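Adhesin (Streptococcus sanguinis SK1 = NCTC 7863, PDB 6VT2) binds sialylated glycans through tandem Siglec-like modules, consistent with a role in streptococcal adhesion to host targets. Local coordinates at residues A[203-208]-A[228-233]; A[258-263]-A[277-282]; A[285-290]-A[384-389]; A[295-300]-A[318-323]. One frame throughout, in Å; residues are numbered along the deposited sequence. Where two conformers were deposited one is given.

Interaction 1 (A[203-208]-A[228-233]); sequences VAPVFV and FYDNSG. With CA (calcium ion), chain J.
A calcium ion joins Asp230 OD2, at 2.5 Å, to Val203 O of the facing segment, 2.2 Å from the metal. Asp230 OD2 is gripped twice more: it takes the hydroxyl of Ser232 (OG to Asp230 OD2, 2.6 Å) on its anti lone pair, and receives Ser232 N from above the carboxylate plane, closing an Asx turn. OD1 of Asp230 binds the same ion, so the carboxylate is bidentate. Asn231 supplies OD1; its CG is tucked between backbone N and carbonyl carbon (chi1 66°), which swings the amide back toward the ion and leaves ND2 beside Val203 CB. Asp201 and Asp305 complete the site, and a water bridges Ala204 O and Asn231 N.

Past the metal the two segments pair as antiparallel strands. Val206 N donates to Tyr229 O at 2.8 Å in an almost straight bond (175°), and Tyr229 N answers to Val206 O. Val206 CB lies over one face of the Tyr229 ring, off toward its rim, a CH-pi contact 3.9 Å from the centroid, while Val208 CG2 meets the ring edge in plane. On the other sheet face Phe207 and Phe228 are nearly parallel (24°) but slid so far that they barely overlap; Phe207 CD1 sits 3.4 Å from Phe228 CE2, over the Phe228 face, and both rings pack on Val301. The calcium ion would offset the charge of the clustered carboxylates, and its bonds tie the segment leading into strand 206-207 to the turn after strand 222-229.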
loop_
_atom_site.group_PDB
_atom_site.type_symbol
_atom_site.label_atom_id
_atom_site.label_comp_id
_atom_site.label_asym_id
_atom_site.label_seq_id
_atom_site.Cartn_x
_atom_site.Cartn_y
_atom_site.Cartn_z
ATOM N N VAL A 203 6.113 19.091 9.988
ATOM C CA VAL A 203 4.767 18.878 10.505
ATOM C C VAL A 203 4.816 17.715 11.471
ATOM O O VAL A 203 5.235 16.618 11.096
ATOM C CB VAL A 203 3.784 18.598 9.365
ATOM C CG1 VAL A 203 2.362 18.572 9.961
ATOM C CG2 VAL A 203 3.893 19.693 8.315
ATOM N N ALA A 204 4.385 17.951 12.704
ATOM C CA ALA A 204 4.284 16.880 13.667
ATOM C C ALA A 204 3.128 15.941 13.346
ATOM O O ALA A 204 2.215 16.273 12.593
ATOM C CB ALA A 204 4.081 17.432 15.072
ATOM N N PRO A 205 3.161 14.727 13.893
ATOM C CA PRO A 205 2.036 13.809 13.691
ATOM C C PRO A 205 0.726 14.396 14.196
ATOM O O PRO A 205 0.701 15.263 15.070
ATOM C CB PRO A 205 2.422 12.594 14.526
ATOM C CG PRO A 205 3.936 12.614 14.606
ATOM C CD PRO A 205 4.265 14.080 14.615
ATOM N N VAL A 206 -0.352 13.846 13.653
ATOM C CA VAL A 206 -1.705 14.271 13.913
ATOM C C VAL A 206 -2.422 13.136 14.641
ATOM O O VAL A 206 -2.373 11.973 14.201
ATOM C CB VAL A 206 -2.455 14.612 12.624
ATOM C CG1 VAL A 206 -3.923 14.892 12.945
ATOM C CG2 VAL A 206 -1.820 15.775 11.938
ATOM N N PHE A 207 -3.130 13.498 15.718
ATOM C CA PHE A 207 -4.011 12.592 16.477
ATOM C C PHE A 207 -5.403 12.799 15.923
ATOM O O PHE A 207 -6.053 13.827 16.182
ATOM C CB PHE A 207 -3.914 12.860 17.972
ATOM C CG PHE A 207 -4.892 12.067 18.801
ATOM C CD1 PHE A 207 -5.196 10.768 18.491
ATOM C CD2 PHE A 207 -5.472 12.649 19.902
ATOM C CE1 PHE A 207 -6.063 10.057 19.270
ATOM C CE2 PHE A 207 -6.396 11.933 20.678
ATOM C CZ PHE A 207 -6.666 10.657 20.364
ATOM N N VAL A 208 -5.855 11.832 15.135
ATOM C CA VAL A 208 -7.140 11.973 14.465
ATOM C C VAL A 208 -8.300 12.111 15.455
ATOM O O VAL A 208 -9.289 12.802 15.189
ATOM C CB VAL A 208 -7.333 10.763 13.545
ATOM C CG1 VAL A 208 -8.706 10.815 12.923
ATOM C CG2 VAL A 208 -6.269 10.685 12.513
ATOM N N PHE A 228 -3.635 7.817 14.436
ATOM C CA PHE A 228 -2.593 8.825 14.254
ATOM C C PHE A 228 -2.066 8.726 12.834
ATOM O O PHE A 228 -1.991 7.643 12.276
ATOM C CB PHE A 228 -1.446 8.610 15.194
ATOM C CG PHE A 228 -1.831 8.514 16.656
ATOM C CD1 PHE A 228 -2.264 7.325 17.201
ATOM C CD2 PHE A 228 -1.727 9.612 17.476
ATOM C CE1 PHE A 228 -2.572 7.228 18.560
ATOM C CE2 PHE A 228 -2.086 9.534 18.785
ATOM C CZ PHE A 228 -2.506 8.374 19.342
ATOM N N TYR A 229 -1.648 9.852 12.263
ATOM C CA TYR A 229 -0.915 9.792 11.009
ATOM C C TYR A 229 0.116 10.903 10.998
ATOM O O TYR A 229 0.146 11.782 11.846
ATOM C CB TYR A 229 -1.834 9.918 9.801
ATOM C CG TYR A 229 -2.450 11.254 9.605
ATOM C CD1 TYR A 229 -1.815 12.217 8.838
ATOM C CD2 TYR A 229 -3.704 11.552 10.146
ATOM C CE1 TYR A 229 -2.433 13.434 8.620
ATOM C CE2 TYR A 229 -4.302 12.755 9.941
ATOM C CZ TYR A 229 -3.668 13.691 9.187
ATOM O OH TYR A 229 -4.286 14.912 9.025
ATOM N N ASP A 230 1.032 10.785 10.090
ATOM C CA ASP A 230 2.036 11.847 9.924
ATOM C C ASP A 230 2.142 12.124 8.433
ATOM O O ASP A 230 1.983 11.200 7.673
ATOM C CB ASP A 230 3.370 11.430 10.528
ATOM C CG ASP A 230 4.380 12.543 10.578
ATOM O OD1 ASP A 230 4.100 13.497 11.163
ATOM O OD2 ASP A 230 5.370 12.370 9.910
ATOM N N ASN A 231 2.596 13.310 8.044
ATOM C CA ASN A 231 2.827 13.663 6.621
ATOM C C ASN A 231 3.929 12.769 6.006
ATOM O O ASN A 231 3.865 12.508 4.860
ATOM C CB ASN A 231 3.161 15.146 6.468
ATOM C CG ASN A 231 4.470 15.523 7.098
ATOM O OD1 ASN A 231 4.840 14.934 8.041
ATOM N ND2 ASN A 231 5.197 16.464 6.547
ATOM N N SER A 232 4.868 12.243 6.794
ATOM C CA SER A 232 5.909 11.311 6.305
ATOM C C SER A 232 5.345 9.902 6.115
ATOM O O SER A 232 6.029 9.087 5.568
ATOM C CB SER A 232 7.044 11.222 7.231
ATOM O OG SER A 232 6.618 10.618 8.432
ATOM N N GLY A 233 4.184 9.618 6.705
ATOM C CA GLY A 233 3.633 8.300 6.702
ATOM C C GLY A 233 4.189 7.406 7.774
ATOM O O GLY A 233 3.830 6.212 7.789
HETATM CA CA CA J . 6.016 14.742 10.119
HETATM O O HOH W 1 1.657 15.167 10.027
#

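Interaction 2 (A[258-263]-A[277-282])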
loop_
_atom_site.group_PDB
_atom_site.type_symbol
_atom_site.label_atom_id
_atom_site.label_comp_id
_atom_site.label_asym_id
_atom_site.label_seq_id
_atom_site.Cartn_x
_atom_site.Cartn_y
_atom_site.Cartn_z
ATOM N N PHE A 258 -6.328 -1.964 32.253
ATOM C CA PHE A 258 -6.403 -1.714 30.830
ATOM C C PHE A 258 -5.099 -2.025 30.151
ATOM O O PHE A 258 -4.028 -1.980 30.765
ATOM C CB PHE A 258 -6.726 -0.247 30.581
ATOM C CG PHE A 258 -8.154 0.082 30.768
ATOM C CD1 PHE A 258 -8.783 -0.011 32.004
ATOM C CD2 PHE A 258 -8.884 0.509 29.688
ATOM C CE1 PHE A 258 -10.139 0.331 32.120
ATOM C CE2 PHE A 258 -10.225 0.842 29.826
ATOM C CZ PHE A 258 -10.869 0.712 31.040
ATOM N N THR A 259 -5.193 -2.270 28.851
ATOM C CA THR A 259 -4.026 -2.421 28.009
ATOM C C THR A 259 -4.061 -1.420 26.889
ATOM O O THR A 259 -5.124 -0.968 26.480
ATOM C CB THR A 259 -3.901 -3.828 27.406
ATOM O OG1 THR A 259 -5.015 -4.080 26.533
ATOM C CG2 THR A 259 -3.829 -4.862 28.498
ATOM N N PHE A 260 -2.865 -1.075 26.427
ATOM C CA PHE A 260 -2.634 -0.142 25.327
ATOM C C PHE A 260 -1.782 -0.895 24.322
ATOM O O PHE A 260 -0.765 -1.358 24.639
ATOM C CB PHE A 260 -1.826 1.082 25.748
ATOM C CG PHE A 260 -2.592 2.080 26.556
ATOM C CD1 PHE A 260 -3.004 1.781 27.826
ATOM C CD2 PHE A 260 -2.841 3.338 26.069
ATOM C CE1 PHE A 260 -3.719 2.692 28.567
ATOM C CE2 PHE A 260 -3.559 4.237 26.811
ATOM C CZ PHE A 260 -4.010 3.902 28.047
ATOM N N ASN A 261 -2.317 -1.103 23.165
ATOM C CA ASN A 261 -1.521 -1.838 22.148
ATOM C C ASN A 261 -1.494 -1.075 20.768
ATOM O O ASN A 261 -2.510 -0.539 20.166
ATOM C CB ASN A 261 -2.082 -3.236 21.926
ATOM C CG ASN A 261 -1.200 -4.048 21.001
ATOM O OD1 ASN A 261 -1.615 -4.379 19.911
ATOM N ND2 ASN A 261 0.014 -4.373 21.418
ATOM N N THR A 262 -0.284 -0.802 20.286
ATOM C CA THR A 262 -0.115 -0.058 19.026
ATOM C C THR A 262 0.755 -0.925 18.215
ATOM O O THR A 262 1.922 -0.830 18.125
ATOM C CB THR A 262 0.642 1.239 19.200
ATOM O OG1 THR A 262 -0.070 1.881 20.232
ATOM C CG2 THR A 262 0.708 2.039 17.927
ATOM N N PRO A 263 0.212 -2.111 17.558
ATOM C CA PRO A 263 1.057 -3.206 17.036
ATOM C C PRO A 263 1.925 -2.808 15.851
ATOM O O PRO A 263 2.943 -3.473 15.607
ATOM C CB PRO A 263 0.038 -4.280 16.637
ATOM C CG PRO A 263 -1.259 -3.519 16.475
ATOM C CD PRO A 263 -1.238 -2.385 17.434
ATOM N N LEU A 277 -1.930 4.870 11.938
ATOM C CA LEU A 277 -1.497 4.069 13.056
ATOM C C LEU A 277 -2.621 3.988 14.081
ATOM O O LEU A 277 -3.219 5.005 14.446
ATOM C CB LEU A 277 -0.297 4.715 13.678
ATOM C CG LEU A 277 0.375 3.991 14.830
ATOM C CD1 LEU A 277 0.953 2.696 14.358
ATOM C CD2 LEU A 277 1.415 4.860 15.467
ATOM N N VAL A 278 -2.830 2.811 14.635
ATOM C CA VAL A 278 -3.984 2.592 15.504
ATOM C C VAL A 278 -3.449 2.106 16.831
ATOM O O VAL A 278 -2.743 1.095 16.884
ATOM C CB VAL A 278 -4.962 1.564 14.927
ATOM C CG1 VAL A 278 -6.153 1.311 15.884
ATOM C CG2 VAL A 278 -5.522 2.015 13.578
ATOM N N THR A 279 -3.819 2.800 17.900
ATOM C CA THR A 279 -3.577 2.380 19.278
ATOM C C THR A 279 -4.940 1.901 19.797
ATOM O O THR A 279 -5.937 2.621 19.665
ATOM C CB THR A 279 -3.066 3.503 20.168
ATOM O OG1 THR A 279 -1.783 4.001 19.697
ATOM C CG2 THR A 279 -2.919 3.003 21.590
ATOM N N THR A 280 -4.997 0.690 20.324
ATOM C CA THR A 280 -6.224 0.157 20.916
ATOM C C THR A 280 -6.056 0.127 22.413
ATOM O O THR A 280 -5.041 -0.348 22.923
ATOM C CB THR A 280 -6.515 -1.221 20.403
ATOM O OG1 THR A 280 -6.749 -1.138 18.987
ATOM C CG2 THR A 280 -7.786 -1.780 21.005
ATOM N N ILE A 281 -6.999 0.733 23.087
ATOM C CA ILE A 281 -7.103 0.747 24.527
ATOM C C ILE A 281 -8.224 -0.200 24.875
ATOM O O ILE A 281 -9.342 -0.011 24.417
ATOM C CB ILE A 281 -7.392 2.156 25.045
ATOM C CG1 ILE A 281 -6.314 3.165 24.602
ATOM C CG2 ILE A 281 -7.494 2.120 26.533
ATOM C CD1 ILE A 281 -6.572 4.573 25.010
ATOM N N ARG A 282 -7.942 -1.180 25.710
ATOM C CA ARG A 282 -8.918 -2.202 26.089
ATOM C C ARG A 282 -8.986 -2.303 27.598
ATOM O O ARG A 282 -7.965 -2.428 28.273
ATOM C CB ARG A 282 -8.482 -3.488 25.471
ATOM C CG ARG A 282 -9.368 -4.699 25.869
ATOM C CD ARG A 282 -8.855 -5.978 25.251
ATOM N NE ARG A 282 -9.727 -7.042 25.729
ATOM C CZ ARG A 282 -9.653 -8.305 25.334
ATOM N NH1 ARG A 282 -10.538 -9.181 25.846
ATOM N NH2 ARG A 282 -8.701 -8.689 24.447
HETATM O O HOH W 2 -5.215 -2.949 23.970
#
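Ile281 lies alongside Phe260, both side chains pointing the same way, with its CG1 over one face of the ring (4.1 Å to the centroid, a CH-pi contact) and its CD1 3.5 Å from Phe260 CE2. CG2 of Ile281, near the rim over the same Phe260 face, also meets the edge of the Phe258 ring at CD2. Farther along, two hydroxyls meet: Thr262 OG1 and Thr279 OG1 are 2.8 Å apart and hydrogen-bonded. Each oxygen stands anti to its own carbonyl carbon (chi1 -53° and -62°), which leaves the Thr262 methyl, CG2, to lie against Leu277 CD1 at 3.6 Å.

These groups are set in register by four backbone bonds, two between Thr259 and Arg282 and two between Asn261 and Thr280, with Thr259 N to Arg282 O at 2.8 Å. On the Thr259 face a water links Thr259 OG1 to Thr280 O, and Arg282 extends to a salt bridge with Glu221. On the sheet face that carries Phe260 and Ile281, Leu253 and Leu254 of helix 244-255 pack against Phe260, and Tyr250 and Phe240 pair edge-to-face with it. Strand 259-261 is thus an edge strand, antiparallel to strand 277-283, in one sheet of a two-sheet sandwich consistent with the V-set-like immunoglobulin fold of Siglec-like domains.

Interaction 3 (A[285-290]-A[384-389]); sequences IPKSLP and DDTPAS
Lys287 runs out along Asp384 to Thr386, the first residue of the facing turn. Its CB rests on the backbone of Asp384, 3.7 Å from Asp384 O; CG and CD each pass about 3.8 Å from the methyl CG2 of Thr386, and CE skirts the same methyl. A first torsion that places CG between backbone N and carbonyl carbon (chi1 69°), followed by a fully extended chain, carries NZ past Thr386, where it reaches Asp385 O only through water: one water lies 2.9 Å from Lys287 NZ, and a second takes a weak bond from it. Another water joins Lys287 O to Thr386 OG1.

Pro290 packs on the end of the Thr386-Ser389 turn, its CB 3.5 Å from Ser389 CB and 4.0 Å from Ala388 CB. No direct hydrogen bond crosses between the segments, so apolar touches and bridging waters carry the contact. Firmer polar ties run beside it: Ser389 OG bonds with Asn322 OD1 and Ala291 N, Asp384 OD2 with Gln323 N, and Arg218 with the carbonyls of Lys287 and Leu289. Two type I beta turns, Pro286 to Leu289 and Thr386 to Ser389, thus meet at the junction of a Siglec-like domain with the atypical Rib domain that follows it.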
loop_
_atom_site.group_PDB
_atom_site.type_symbol
_atom_site.label_atom_id
_atom_site.label_comp_id
_atom_site.label_asym_id
_atom_site.label_seq_id
_atom_site.Cartn_x
_atom_site.Cartn_y
_atom_site.Cartn_z
ATOM N N ILE A 285 -14.004 -0.460 32.987
ATOM C CA ILE A 285 -14.212 0.384 34.139
ATOM C C ILE A 285 -15.047 -0.401 35.134
ATOM O O ILE A 285 -16.209 -0.708 34.844
ATOM C CB ILE A 285 -14.916 1.672 33.724
ATOM C CG1 ILE A 285 -14.098 2.488 32.745
ATOM C CG2 ILE A 285 -15.241 2.533 34.971
ATOM C CD1 ILE A 285 -12.722 2.917 33.197
ATOM N N PRO A 286 -14.518 -0.775 36.282
ATOM C CA PRO A 286 -15.342 -1.524 37.239
ATOM C C PRO A 286 -16.381 -0.663 37.915
ATOM O O PRO A 286 -16.276 0.559 37.952
ATOM C CB PRO A 286 -14.321 -2.028 38.242
ATOM C CG PRO A 286 -13.264 -0.894 38.253
ATOM C CD PRO A 286 -13.181 -0.434 36.826
ATOM N N LYS A 287 -17.413 -1.334 38.432
ATOM C CA LYS A 287 -18.529 -0.575 38.969
ATOM C C LYS A 287 -18.132 0.226 40.194
ATOM O O LYS A 287 -18.863 1.144 40.556
ATOM C CB LYS A 287 -19.699 -1.495 39.294
ATOM C CG LYS A 287 -19.483 -2.448 40.468
ATOM C CD LYS A 287 -20.672 -3.326 40.743
ATOM C CE LYS A 287 -20.504 -4.000 42.104
ATOM N NZ LYS A 287 -21.578 -5.003 42.338
ATOM N N SER A 288 -16.990 -0.092 40.799
ATOM C CA SER A 288 -16.507 0.695 41.920
ATOM C C SER A 288 -16.224 2.137 41.534
ATOM O O SER A 288 -16.129 2.987 42.432
ATOM C CB SER A 288 -15.259 0.113 42.506
ATOM O OG SER A 288 -14.278 0.048 41.501
ATOM N N LEU A 289 -16.056 2.438 40.222
ATOM C CA LEU A 289 -16.028 3.806 39.734
ATOM C C LEU A 289 -17.433 4.224 39.329
ATOM O O LEU A 289 -17.964 3.692 38.349
ATOM C CB LEU A 289 -15.080 3.934 38.552
ATOM C CG LEU A 289 -13.621 3.714 38.960
ATOM C CD1 LEU A 289 -12.764 3.831 37.768
ATOM C CD2 LEU A 289 -13.134 4.703 40.022
ATOM N N PRO A 290 -18.003 5.231 39.959
ATOM C CA PRO A 290 -19.319 5.698 39.548
ATOM C C PRO A 290 -19.268 6.546 38.296
ATOM O O PRO A 290 -18.300 7.251 38.019
ATOM C CB PRO A 290 -19.774 6.543 40.739
ATOM C CG PRO A 290 -18.530 6.969 41.386
ATOM C CD PRO A 290 -17.540 5.852 41.189
ATOM N N ASP A 384 -23.946 -3.308 37.209
ATOM C CA ASP A 384 -23.068 -2.234 37.616
ATOM C C ASP A 384 -23.754 -1.322 38.627
ATOM O O ASP A 384 -23.189 -0.308 39.031
ATOM C CB ASP A 384 -22.589 -1.399 36.429
ATOM C CG ASP A 384 -23.698 -0.758 35.635
ATOM O OD1 ASP A 384 -24.812 -1.298 35.607
ATOM O OD2 ASP A 384 -23.468 0.268 34.995
ATOM N N ASP A 385 -24.977 -1.655 39.048
ATOM C CA ASP A 385 -25.665 -0.810 40.000
ATOM C C ASP A 385 -24.882 -0.713 41.296
ATOM O O ASP A 385 -24.497 -1.722 41.861
ATOM C CB ASP A 385 -27.058 -1.378 40.272
ATOM C CG ASP A 385 -27.893 -0.533 41.197
ATOM O OD1 ASP A 385 -28.396 0.509 40.766
ATOM O OD2 ASP A 385 -28.049 -0.936 42.359
ATOM N N THR A 386 -24.688 0.505 41.779
ATOM C CA THR A 386 -24.072 0.741 43.068
ATOM C C THR A 386 -24.807 1.935 43.703
ATOM O O THR A 386 -25.327 2.769 42.985
ATOM C CB THR A 386 -22.587 1.109 42.986
ATOM O OG1 THR A 386 -22.455 2.342 42.308
ATOM C CG2 THR A 386 -21.738 -0.015 42.361
ATOM N N PRO A 387 -24.692 2.093 45.003
ATOM C CA PRO A 387 -25.336 3.292 45.595
ATOM C C PRO A 387 -24.869 4.616 45.022
ATOM O O PRO A 387 -25.711 5.514 44.840
ATOM C CB PRO A 387 -25.009 3.165 47.076
ATOM C CG PRO A 387 -24.811 1.775 47.274
ATOM C CD PRO A 387 -24.118 1.234 46.006
ATOM N N ALA A 388 -23.582 4.734 44.642
ATOM C CA ALA A 388 -23.044 5.956 44.079
ATOM C C ALA A 388 -23.380 6.138 42.614
ATOM O O ALA A 388 -23.186 7.241 42.087
ATOM C CB ALA A 388 -21.519 6.016 44.297
ATOM N N SER A 389 -23.860 5.082 41.947
ATOM C CA SER A 389 -24.074 5.152 40.492
ATOM C C SER A 389 -25.124 4.093 40.161
ATOM O O SER A 389 -24.875 2.934 39.785
ATOM C CB SER A 389 -22.763 4.930 39.741
ATOM O OG SER A 389 -22.900 5.343 38.400
HETATM O O HOH W 3 -19.791 3.221 42.270
HETATM O O HOH W 4 -24.229 -4.264 41.277
HETATM O O HOH W 5 -23.214 -2.761 44.014
#

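Interaction 4 (A[295-300]-A[318-323]); sequences GKYTFK and IVFANQ. With SIA (N-acetyl-alpha-neuraminic acid), chain C.
A peptide group lies over an aromatic face: the link between Gly295 and Lys296 covers one side of the Phe320 ring, with Gly295 C 3.3 Å above its plane and Lys296 N close by, both toward the rim. The same Gly295 accepts Phe320 N at its O (3.1 Å), but the donor stands 39° out of the carbonyl plane. Phe320 also turns an edge to the face of Tyr297 in an offset edge-to-face pair, planes at 67°, with Phe320 CZ 3.4 Å from Tyr297 CE2. Beyond it Tyr297 and Ile318 exchange two backbone bonds as an antiparallel pair, and Phe299 CE1 meets Ile318 CD1.

Three further polar atoms of the strand bind sialic acid. Lys296 O accepts N5 of the sugar at 2.8 Å, Thr298 N donates to O1A at 2.8 Å, and Thr298 OG1 gives its proton to O1B at 2.7 Å, so one threonine holds both carboxylate oxygens. The OG1 of Thr298 is anti to its carbonyl carbon (chi1 -54°), which brings it to O1B. Extended Lys296 passes the same oxygen with CE, while the sugar's acetyl methyl C11 reaches the Phe320 edge, 3.8 Å from CE2. The Tyr-Thr-Phe-Lys run probably corresponds to the sialic acid recognition motif of Siglec-like adhesin domains. Strand 296-305 lies between 235-239 and 314-321, the latter flanked on its far side by the parallel strand 213-217; helix 244-255 packs on Tyr297 and Phe299, and Ile285 and Leu289 cover Phe320.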
loop_
_atom_site.group_PDB
_atom_site.type_symbol
_atom_site.label_atom_id
_atom_site.label_comp_id
_atom_site.label_asym_id
_atom_site.label_seq_id
_atom_site.Cartn_x
_atom_site.Cartn_y
_atom_site.Cartn_z
ATOM N N GLY A 295 -16.866 11.017 36.525
ATOM C CA GLY A 295 -16.662 9.672 36.023
ATOM C C GLY A 295 -16.047 9.685 34.644
ATOM O O GLY A 295 -16.713 9.507 33.638
ATOM N N LYS A 296 -14.763 9.997 34.612
ATOM C CA LYS A 296 -14.045 10.196 33.375
ATOM C C LYS A 296 -12.559 10.226 33.654
ATOM O O LYS A 296 -12.104 10.383 34.792
ATOM C CB LYS A 296 -14.418 11.489 32.675
ATOM C CG LYS A 296 -14.101 12.684 33.521
ATOM C CD LYS A 296 -14.204 14.033 32.817
ATOM C CE LYS A 296 -14.172 15.119 33.889
ATOM N NZ LYS A 296 -14.148 16.492 33.387
ATOM N N TYR A 297 -11.819 9.974 32.600
ATOM C CA TYR A 297 -10.390 10.164 32.602
ATOM C C TYR A 297 -10.049 10.981 31.375
ATOM O O TYR A 297 -10.480 10.666 30.256
ATOM C CB TYR A 297 -9.624 8.855 32.546
ATOM C CG TYR A 297 -9.758 7.979 33.728
ATOM C CD1 TYR A 297 -9.357 8.410 34.979
ATOM C CD2 TYR A 297 -10.314 6.732 33.631
ATOM C CE1 TYR A 297 -9.441 7.629 36.081
ATOM C CE2 TYR A 297 -10.407 5.923 34.755
ATOM C CZ TYR A 297 -9.982 6.366 35.963
ATOM O OH TYR A 297 -10.094 5.631 37.096
ATOM N N THR A 298 -9.292 12.040 31.591
ATOM C CA THR A 298 -8.849 12.948 30.531
ATOM C C THR A 298 -7.375 12.716 30.280
ATOM O O THR A 298 -6.549 12.932 31.172
ATOM C CB THR A 298 -9.103 14.386 30.937
ATOM O OG1 THR A 298 -10.498 14.529 31.303
ATOM C CG2 THR A 298 -8.787 15.322 29.711
ATOM N N PHE A 299 -7.078 12.133 29.135
ATOM C CA PHE A 299 -5.744 11.740 28.747
ATOM C C PHE A 299 -5.121 12.809 27.877
ATOM O O PHE A 299 -5.813 13.575 27.207
ATOM C CB PHE A 299 -5.775 10.428 27.952
ATOM C CG PHE A 299 -6.324 9.276 28.711
ATOM C CD1 PHE A 299 -7.683 9.012 28.700
ATOM C CD2 PHE A 299 -5.509 8.450 29.422
ATOM C CE1 PHE A 299 -8.211 7.985 29.409
ATOM C CE2 PHE A 299 -6.029 7.360 30.085
ATOM C CZ PHE A 299 -7.392 7.141 30.099
ATOM N N LYS A 300 -3.798 12.762 27.812
ATOM C CA LYS A 300 -3.035 13.586 26.895
ATOM C C LYS A 300 -2.103 12.635 26.171
ATOM O O LYS A 300 -1.368 11.859 26.798
ATOM C CB LYS A 300 -2.262 14.675 27.673
ATOM C CG LYS A 300 -3.208 15.660 28.403
ATOM C CD LYS A 300 -2.563 16.999 28.665
ATOM C CE LYS A 300 -1.431 16.917 29.690
ATOM N NZ LYS A 300 -0.531 18.120 29.626
ATOM N N ILE A 318 -11.879 8.952 28.271
ATOM C CA ILE A 318 -12.775 7.843 28.547
ATOM C C ILE A 318 -13.838 8.389 29.463
ATOM O O ILE A 318 -13.513 8.937 30.508
ATOM C CB ILE A 318 -12.024 6.649 29.155
ATOM C CG1 ILE A 318 -11.273 5.987 28.033
ATOM C CG2 ILE A 318 -13.018 5.666 29.841
ATOM C CD1 ILE A 318 -10.298 4.922 28.520
ATOM N N VAL A 319 -15.110 8.153 29.124
ATOM C CA VAL A 319 -16.249 8.606 29.908
ATOM C C VAL A 319 -17.049 7.383 30.308
ATOM O O VAL A 319 -17.369 6.545 29.472
ATOM C CB VAL A 319 -17.110 9.628 29.157
ATOM C CG1 VAL A 319 -18.313 9.992 29.982
ATOM C CG2 VAL A 319 -16.213 10.860 28.876
ATOM N N PHE A 320 -17.362 7.290 31.580
ATOM C CA PHE A 320 -18.036 6.120 32.128
ATOM C C PHE A 320 -19.531 6.260 31.906
ATOM O O PHE A 320 -20.103 7.347 32.025
ATOM C CB PHE A 320 -17.777 5.950 33.627
ATOM C CG PHE A 320 -16.359 6.131 34.074
ATOM C CD1 PHE A 320 -15.264 5.973 33.228
ATOM C CD2 PHE A 320 -16.127 6.421 35.374
ATOM C CE1 PHE A 320 -13.966 6.194 33.699
ATOM C CE2 PHE A 320 -14.851 6.619 35.850
ATOM C CZ PHE A 320 -13.781 6.517 34.997
ATOM N N ALA A 321 -20.161 5.165 31.617
ATOM C CA ALA A 321 -21.611 5.121 31.514
ATOM C C ALA A 321 -22.168 3.959 32.304
ATOM O O ALA A 321 -21.575 2.899 32.401
ATOM C CB ALA A 321 -22.031 5.013 30.076
ATOM N N ASN A 322 -23.368 4.160 32.806
ATOM C CA ASN A 322 -24.074 3.080 33.459
ATOM C C ASN A 322 -24.631 2.162 32.404
ATOM O O ASN A 322 -25.060 2.610 31.335
ATOM C CB ASN A 322 -25.222 3.615 34.289
ATOM C CG ASN A 322 -24.780 4.442 35.424
ATOM O OD1 ASN A 322 -23.899 4.062 36.194
ATOM N ND2 ASN A 322 -25.366 5.593 35.553
ATOM N N GLN A 323 -24.751 0.898 32.749
ATOM C CA GLN A 323 -25.348 -0.048 31.810
ATOM C C GLN A 323 -26.759 0.312 31.402
ATOM O O GLN A 323 -27.158 0.007 30.264
ATOM C CB GLN A 323 -25.317 -1.459 32.394
ATOM C CG GLN A 323 -23.916 -2.013 32.320
ATOM C CD GLN A 323 -23.820 -3.415 32.813
ATOM O OE1 GLN A 323 -24.814 -4.206 32.718
ATOM N NE2 GLN A 323 -22.677 -3.760 33.393
HETATM C C1 SIA C . -9.732 13.917 34.614
HETATM C C2 SIA C . -9.573 14.306 36.148
HETATM C C3 SIA C . -10.902 14.455 36.903
HETATM C C4 SIA C . -11.673 13.139 36.977
HETATM C C5 SIA C . -10.811 12.035 37.599
HETATM C C6 SIA C . -9.425 11.971 36.908
HETATM C C7 SIA C . -8.402 11.088 37.649
HETATM C C8 SIA C . -6.990 11.336 37.067
HETATM C C9 SIA C . -5.982 10.312 37.573
HETATM C C10 SIA C . -11.877 9.982 38.501
HETATM C C11 SIA C . -12.588 8.667 38.162
HETATM N N5 SIA C . -11.490 10.747 37.451
HETATM O O1A SIA C . -8.854 13.109 34.195
HETATM O O1B SIA C . -10.663 14.453 33.978
HETATM O O4 SIA C . -12.864 13.247 37.778
HETATM O O6 SIA C . -8.811 13.257 36.841
HETATM O O7 SIA C . -8.463 11.337 39.047
HETATM O O8 SIA C . -7.029 11.363 35.639
HETATM O O9 SIA C . -4.656 10.745 37.253
HETATM O O10 SIA C . -11.677 10.319 39.661
HETATM O O HOH W 6 -19.511 9.361 33.765
#

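In the fold
Interactions 1 and 2 belong to one sheet, at its two edge strands, 206-207 and 259-261, joined through neighbouring strands 222-229 and 277-283; Phe228 O and Leu277 N are backbone hydrogen-bond partners between them. Interaction 4 lies in the other sheet of the same domain and is buried, meeting interaction 2 where Phe258 approaches Ile318; interactions 1, 2 and 3 are partly buried, each with exposed residues. Interaction 3 leaves the domain: interaction 4 is nested in the loop it closes, and Asn322 and Gln323 bond to Ser389 and Asp384. Among the four, metal coordination is peculiar to interaction 1; interaction 2 combines strand pairing with apolar packing, interaction 4 adds sugar recognition, and interaction 3 relies on apolar touches and bridging waters.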